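Local coordinates for major Capsid Protein VP1 (Chimpanzee polyomavirus Bob, PDB 6Y9I) that forms the pentameric building blocks of the polyomavirus capsid and probably engages glycan receptors on the host cell, at residues K40-A52 against M264-G276. Sequence-based numbering, arbitrary orientation.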
loop_
_atom_site.group_PDB
_atom_site.type_symbol
_atom_site.label_atom_id
_atom_site.label_comp_id
_atom_site.label_asym_id
_atom_site.label_seq_id
_atom_site.Cartn_x
_atom_site.Cartn_y
_atom_site.Cartn_z
ATOM N N LYS A 40 18.197 32.529 -8.565
ATOM C CA LYS A 40 17.984 32.392 -7.097
ATOM C C LYS A 40 16.504 32.150 -6.732
ATOM O O LYS A 40 16.268 31.529 -5.684
ATOM C CB LYS A 40 18.465 33.654 -6.368
ATOM C CG LYS A 40 17.795 34.941 -6.834
ATOM C CD LYS A 40 17.764 36.054 -5.811
ATOM C CE LYS A 40 19.142 36.564 -5.472
ATOM N NZ LYS A 40 19.081 37.463 -4.302
ATOM N N GLU A 41 15.545 32.644 -7.512
ATOM C CA GLU A 41 14.090 32.494 -7.237
ATOM C C GLU A 41 13.708 31.009 -7.197
ATOM O O GLU A 41 12.681 30.686 -6.559
ATOM C CB GLU A 41 13.225 33.186 -8.300
ATOM N N TRP A 42 14.504 30.142 -7.829
ATOM C CA TRP A 42 14.181 28.711 -7.997
ATOM C C TRP A 42 15.114 27.836 -7.157
ATOM O O TRP A 42 15.161 26.635 -7.416
ATOM C CB TRP A 42 14.152 28.383 -9.489
ATOM C CG TRP A 42 13.001 29.084 -10.137
ATOM C CD1 TRP A 42 13.044 30.169 -10.963
ATOM C CD2 TRP A 42 11.609 28.840 -9.881
ATOM N NE1 TRP A 42 11.779 30.590 -11.263
ATOM C CE2 TRP A 42 10.876 29.785 -10.628
ATOM C CE3 TRP A 42 10.908 27.897 -9.124
ATOM C CZ2 TRP A 42 9.483 29.783 -10.659
ATOM C CZ3 TRP A 42 9.528 27.925 -9.118
ATOM C CH2 TRP A 42 8.825 28.854 -9.885
ATOM N N TYR A 43 15.793 28.409 -6.150
ATOM C CA TYR A 43 16.615 27.618 -5.205
ATOM C C TYR A 43 15.726 26.483 -4.646
ATOM O O TYR A 43 14.598 26.745 -4.209
ATOM C CB TYR A 43 17.175 28.512 -4.110
ATOM C CG TYR A 43 17.925 27.769 -3.042
ATOM C CD1 TYR A 43 18.996 26.948 -3.379
ATOM C CD2 TYR A 43 17.550 27.864 -1.717
ATOM C CE1 TYR A 43 19.690 26.247 -2.410
ATOM C CE2 TYR A 43 18.240 27.170 -0.736
ATOM C CZ TYR A 43 19.306 26.359 -1.086
ATOM O OH TYR A 43 19.993 25.663 -0.142
ATOM N N GLY A 44 16.217 25.257 -4.641
ATOM C CA GLY A 44 15.449 24.123 -4.109
ATOM C C GLY A 44 14.653 23.395 -5.171
ATOM O O GLY A 44 14.004 22.363 -4.832
ATOM N N TYR A 45 14.738 23.869 -6.411
ATOM C CA TYR A 45 14.090 23.296 -7.611
ATOM C C TYR A 45 15.182 23.056 -8.651
ATOM O O TYR A 45 16.323 23.579 -8.501
ATOM C CB TYR A 45 13.032 24.232 -8.210
ATOM C CG TYR A 45 11.818 24.543 -7.367
ATOM C CD1 TYR A 45 11.876 25.457 -6.320
ATOM C CD2 TYR A 45 10.592 23.986 -7.668
ATOM C CE1 TYR A 45 10.753 25.785 -5.572
ATOM C CE2 TYR A 45 9.457 24.311 -6.950
ATOM C CZ TYR A 45 9.533 25.211 -5.901
ATOM O OH TYR A 45 8.413 25.476 -5.171
ATOM N N SER A 46 14.877 22.251 -9.666
ATOM C CA SER A 46 15.734 22.119 -10.867
ATOM C C SER A 46 15.403 23.273 -11.813
ATOM O O SER A 46 14.319 23.916 -11.655
ATOM C CB SER A 46 15.570 20.786 -11.566
ATOM O OG SER A 46 14.297 20.684 -12.179
ATOM N N GLU A 47 16.282 23.496 -12.791
ATOM C CA GLU A 47 15.925 24.261 -14.002
ATOM C C GLU A 47 14.833 23.477 -14.734
ATOM O O GLU A 47 14.704 22.261 -14.515
ATOM C CB GLU A 47 17.138 24.485 -14.900
ATOM C CG GLU A 47 16.824 25.230 -16.174
ATOM C CD GLU A 47 16.277 26.620 -15.924
ATOM O OE1 GLU A 47 17.078 27.562 -15.995
ATOM O OE2 GLU A 47 15.067 26.757 -15.661
ATOM N N VAL A 48 14.086 24.153 -15.599
ATOM C CA VAL A 48 13.000 23.519 -16.394
ATOM C C VAL A 48 13.601 22.424 -17.289
ATOM O O VAL A 48 14.703 22.631 -17.817
ATOM C CB VAL A 48 12.243 24.589 -17.193
ATOM C CG1 VAL A 48 11.160 23.954 -18.025
ATOM C CG2 VAL A 48 11.659 25.661 -16.295
ATOM N N ILE A 49 12.884 21.313 -17.464
ATOM C CA ILE A 49 13.275 20.173 -18.339
ATOM C C ILE A 49 12.180 19.918 -19.374
ATOM O O ILE A 49 10.971 19.781 -19.012
ATOM C CB ILE A 49 13.560 18.913 -17.512
ATOM C CG1 ILE A 49 14.548 19.172 -16.377
ATOM C CG2 ILE A 49 14.038 17.800 -18.412
ATOM C CD1 ILE A 49 14.362 18.247 -15.217
ATOM N N HIS A 50 12.606 19.800 -20.624
ATOM C CA HIS A 50 11.766 19.477 -21.802
ATOM C C HIS A 50 12.217 18.125 -22.346
ATOM O O HIS A 50 13.379 17.773 -22.139
ATOM C CB HIS A 50 11.900 20.566 -22.872
ATOM C CG HIS A 50 11.909 21.955 -22.337
ATOM N ND1 HIS A 50 13.052 22.524 -21.803
ATOM C CD2 HIS A 50 10.947 22.906 -22.291
ATOM C CE1 HIS A 50 12.782 23.772 -21.431
ATOM N NE2 HIS A 50 11.488 24.028 -21.716
ATOM N N HIS A 51 11.330 17.424 -23.047
ATOM C CA HIS A 51 11.514 16.033 -23.523
ATOM C C HIS A 51 12.779 15.873 -24.383
ATOM O O HIS A 51 13.336 14.784 -24.335
ATOM C CB HIS A 51 10.271 15.562 -24.271
ATOM C CG HIS A 51 10.011 16.314 -25.529
ATOM N ND1 HIS A 51 9.344 17.531 -25.529
ATOM C CD2 HIS A 51 10.302 16.027 -26.814
ATOM C CE1 HIS A 51 9.257 17.968 -26.781
ATOM N NE2 HIS A 51 9.841 17.069 -27.578
ATOM N N ALA A 52 13.189 16.879 -25.160
ATOM C CA ALA A 52 14.306 16.773 -26.131
ATOM C C ALA A 52 15.584 17.409 -25.557
ATOM O O ALA A 52 16.581 17.504 -26.294
ATOM C CB ALA A 52 13.920 17.409 -27.444
ATOM N N MET A 264 6.906 20.343 -10.236
ATOM C CA MET A 264 5.866 21.314 -10.626
ATOM C C MET A 264 5.803 21.308 -12.154
ATOM O O MET A 264 6.835 20.984 -12.816
ATOM C CB MET A 264 6.149 22.714 -10.077
ATOM C CG MET A 264 7.346 23.353 -10.665
ATOM S SD MET A 264 7.353 25.144 -10.416
ATOM C CE MET A 264 6.329 25.678 -11.789
ATOM N N VAL A 265 4.623 21.601 -12.673
ATOM C CA VAL A 265 4.318 21.734 -14.125
ATOM C C VAL A 265 4.041 23.210 -14.442
ATOM O O VAL A 265 3.194 23.852 -13.746
ATOM C CB VAL A 265 3.154 20.817 -14.527
ATOM C CG1 VAL A 265 2.851 20.964 -16.003
ATOM C CG2 VAL A 265 3.408 19.356 -14.180
ATOM N N LYS A 266 4.808 23.754 -15.390
ATOM C CA LYS A 266 4.725 25.159 -15.833
ATOM C C LYS A 266 3.483 25.329 -16.709
ATOM O O LYS A 266 3.284 24.508 -17.607
ATOM C CB LYS A 266 6.002 25.540 -16.593
ATOM C CG LYS A 266 7.021 26.313 -15.769
ATOM C CD LYS A 266 8.343 26.565 -16.484
ATOM C CE LYS A 266 8.197 27.365 -17.757
ATOM N NZ LYS A 266 7.628 28.700 -17.475
ATOM N N ALA A 267 2.661 26.339 -16.438
ATOM C CA ALA A 267 1.432 26.618 -17.210
ATOM C C ALA A 267 1.783 26.868 -18.694
ATOM O O ALA A 267 1.066 26.399 -19.541
ATOM C CB ALA A 267 0.693 27.792 -16.604
ATOM N N ASP A 268 2.827 27.622 -19.022
ATOM C CA ASP A 268 2.976 28.119 -20.418
ATOM C C ASP A 268 3.324 26.982 -21.387
ATOM O O ASP A 268 2.910 27.105 -22.554
ATOM C CB ASP A 268 3.992 29.254 -20.564
ATOM C CG ASP A 268 5.167 29.172 -19.621
ATOM O OD1 ASP A 268 5.426 28.062 -19.100
ATOM O OD2 ASP A 268 5.806 30.222 -19.407
ATOM N N ASN A 269 4.079 25.956 -20.977
ATOM C CA ASN A 269 4.562 24.928 -21.932
ATOM C C ASN A 269 4.500 23.493 -21.351
ATOM O O ASN A 269 4.731 22.546 -22.137
ATOM C CB ASN A 269 5.934 25.343 -22.450
ATOM C CG ASN A 269 7.003 25.403 -21.383
ATOM O OD1 ASN A 269 6.764 25.057 -20.211
ATOM N ND2 ASN A 269 8.196 25.809 -21.803
ATOM N N GLU A 270 4.131 23.339 -20.076
ATOM C CA GLU A 270 3.940 22.053 -19.357
ATOM C C GLU A 270 5.284 21.364 -19.117
ATOM O O GLU A 270 5.263 20.165 -18.814
ATOM C CB GLU A 270 2.948 21.143 -20.074
ATOM C CG GLU A 270 1.551 21.711 -20.072
ATOM C CD GLU A 270 0.526 20.827 -20.745
ATOM O OE1 GLU A 270 0.462 20.792 -22.013
ATOM O OE2 GLU A 270 -0.224 20.201 -20.004
ATOM N N ALA A 271 6.392 22.103 -19.219
ATOM C CA ALA A 271 7.733 21.664 -18.791
ATOM C C ALA A 271 7.731 21.553 -17.268
ATOM O O ALA A 271 6.816 22.078 -16.627
ATOM C CB ALA A 271 8.790 22.616 -19.258
ATOM N N ILE A 272 8.675 20.811 -16.715
ATOM C CA ILE A 272 8.633 20.557 -15.256
ATOM C C ILE A 272 9.882 21.133 -14.617
ATOM O O ILE A 272 10.893 21.381 -15.320
ATOM C CB ILE A 272 8.412 19.057 -14.960
ATOM C CG1 ILE A 272 9.563 18.179 -15.429
ATOM C CG2 ILE A 272 7.081 18.592 -15.544
ATOM C CD1 ILE A 272 10.696 18.113 -14.460
ATOM N N ARG A 273 9.799 21.315 -13.304
ATOM C CA ARG A 273 10.966 21.394 -12.413
ATOM C C ARG A 273 10.789 20.348 -11.298
ATOM O O ARG A 273 9.698 20.253 -10.735
ATOM C CB ARG A 273 11.088 22.768 -11.754
ATOM C CG ARG A 273 11.117 23.980 -12.669
ATOM C CD ARG A 273 11.179 25.246 -11.833
ATOM N NE ARG A 273 11.241 26.445 -12.659
ATOM C CZ ARG A 273 12.354 27.092 -13.012
ATOM N NH1 ARG A 273 13.547 26.667 -12.632
ATOM N NH2 ARG A 273 12.271 28.173 -13.762
ATOM N N TYR A 274 11.864 19.661 -10.933
ATOM C CA TYR A 274 11.930 18.867 -9.694
ATOM C C TYR A 274 11.898 19.825 -8.498
ATOM O O TYR A 274 12.475 20.910 -8.573
ATOM C CB TYR A 274 13.195 18.017 -9.681
ATOM C CG TYR A 274 13.282 16.969 -10.759
ATOM C CD1 TYR A 274 12.570 15.774 -10.667
ATOM C CD2 TYR A 274 14.100 17.143 -11.865
ATOM C CE1 TYR A 274 12.648 14.797 -11.649
ATOM C CE2 TYR A 274 14.230 16.143 -12.822
ATOM C CZ TYR A 274 13.500 14.975 -12.723
ATOM O OH TYR A 274 13.613 14.010 -13.690
ATOM N N ARG A 275 11.262 19.406 -7.411
ATOM C CA ARG A 275 11.304 20.076 -6.091
ATOM C C ARG A 275 11.937 19.117 -5.077
ATOM O O ARG A 275 11.536 17.943 -5.040
ATOM C CB ARG A 275 9.883 20.519 -5.727
ATOM C CG ARG A 275 9.717 21.142 -4.352
ATOM C CD ARG A 275 10.683 22.277 -4.045
ATOM N NE ARG A 275 10.357 22.904 -2.781
ATOM C CZ ARG A 275 11.232 23.590 -2.019
ATOM N NH1 ARG A 275 12.494 23.715 -2.381
ATOM N NH2 ARG A 275 10.853 24.167 -0.895
ATOM N N GLY A 276 12.918 19.595 -4.292
ATOM C CA GLY A 276 13.530 18.849 -3.182
ATOM C C GLY A 276 13.268 19.541 -1.852
ATOM O O GLY A 276 13.026 20.758 -1.850
HETATM O O HOH W 1 7.229 23.332 -3.720
HETATM O O HOH W 2 15.594 28.555 -13.603
HETATM O O HOH W 3 10.710 26.554 -20.529
#
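The loop 40-52 meets the start of strand 272-291 at two isolated bridges, Y45 with R275 and I49 with I272, one residue out of register with each other; S46 N bonds to Y274 O and I49 N to I272 O. Between the bridges, S46 OG takes the N-H of Y274 (2.9 Å from Y274 N) and donates to E47 O.

The R273 chain is extended from CG to NE and lays the guanidinium flat over the W42 indole, with planes 6° apart and R273 CZ 3.6 Å from the centroid of the five-membered ring. V48 CG2 packs on the opposite guanidinium face. R273 NH1 donates to S46 O (3.0 Å) and forms a longer salt bridge with E47 OE2 (3.4 Å). E47 also pairs with K39. M264 SD lies obliquely beside the W42 and Y45 rings.

R275 bends at chi2 (52°), bringing CD over the Y45 ring face at 3.7 Å from its centroid. R275 NH1 and G276 N both donate to G44 O. Q181 and S149 of a neighbouring subunit bind R275 NH2 and Y45 OH.

The W42 stack, S46 O and E47 OE2 should offset the buried R273 charge and fix its rotation, pinning the loop to the VP1 jelly-roll beta-sandwich.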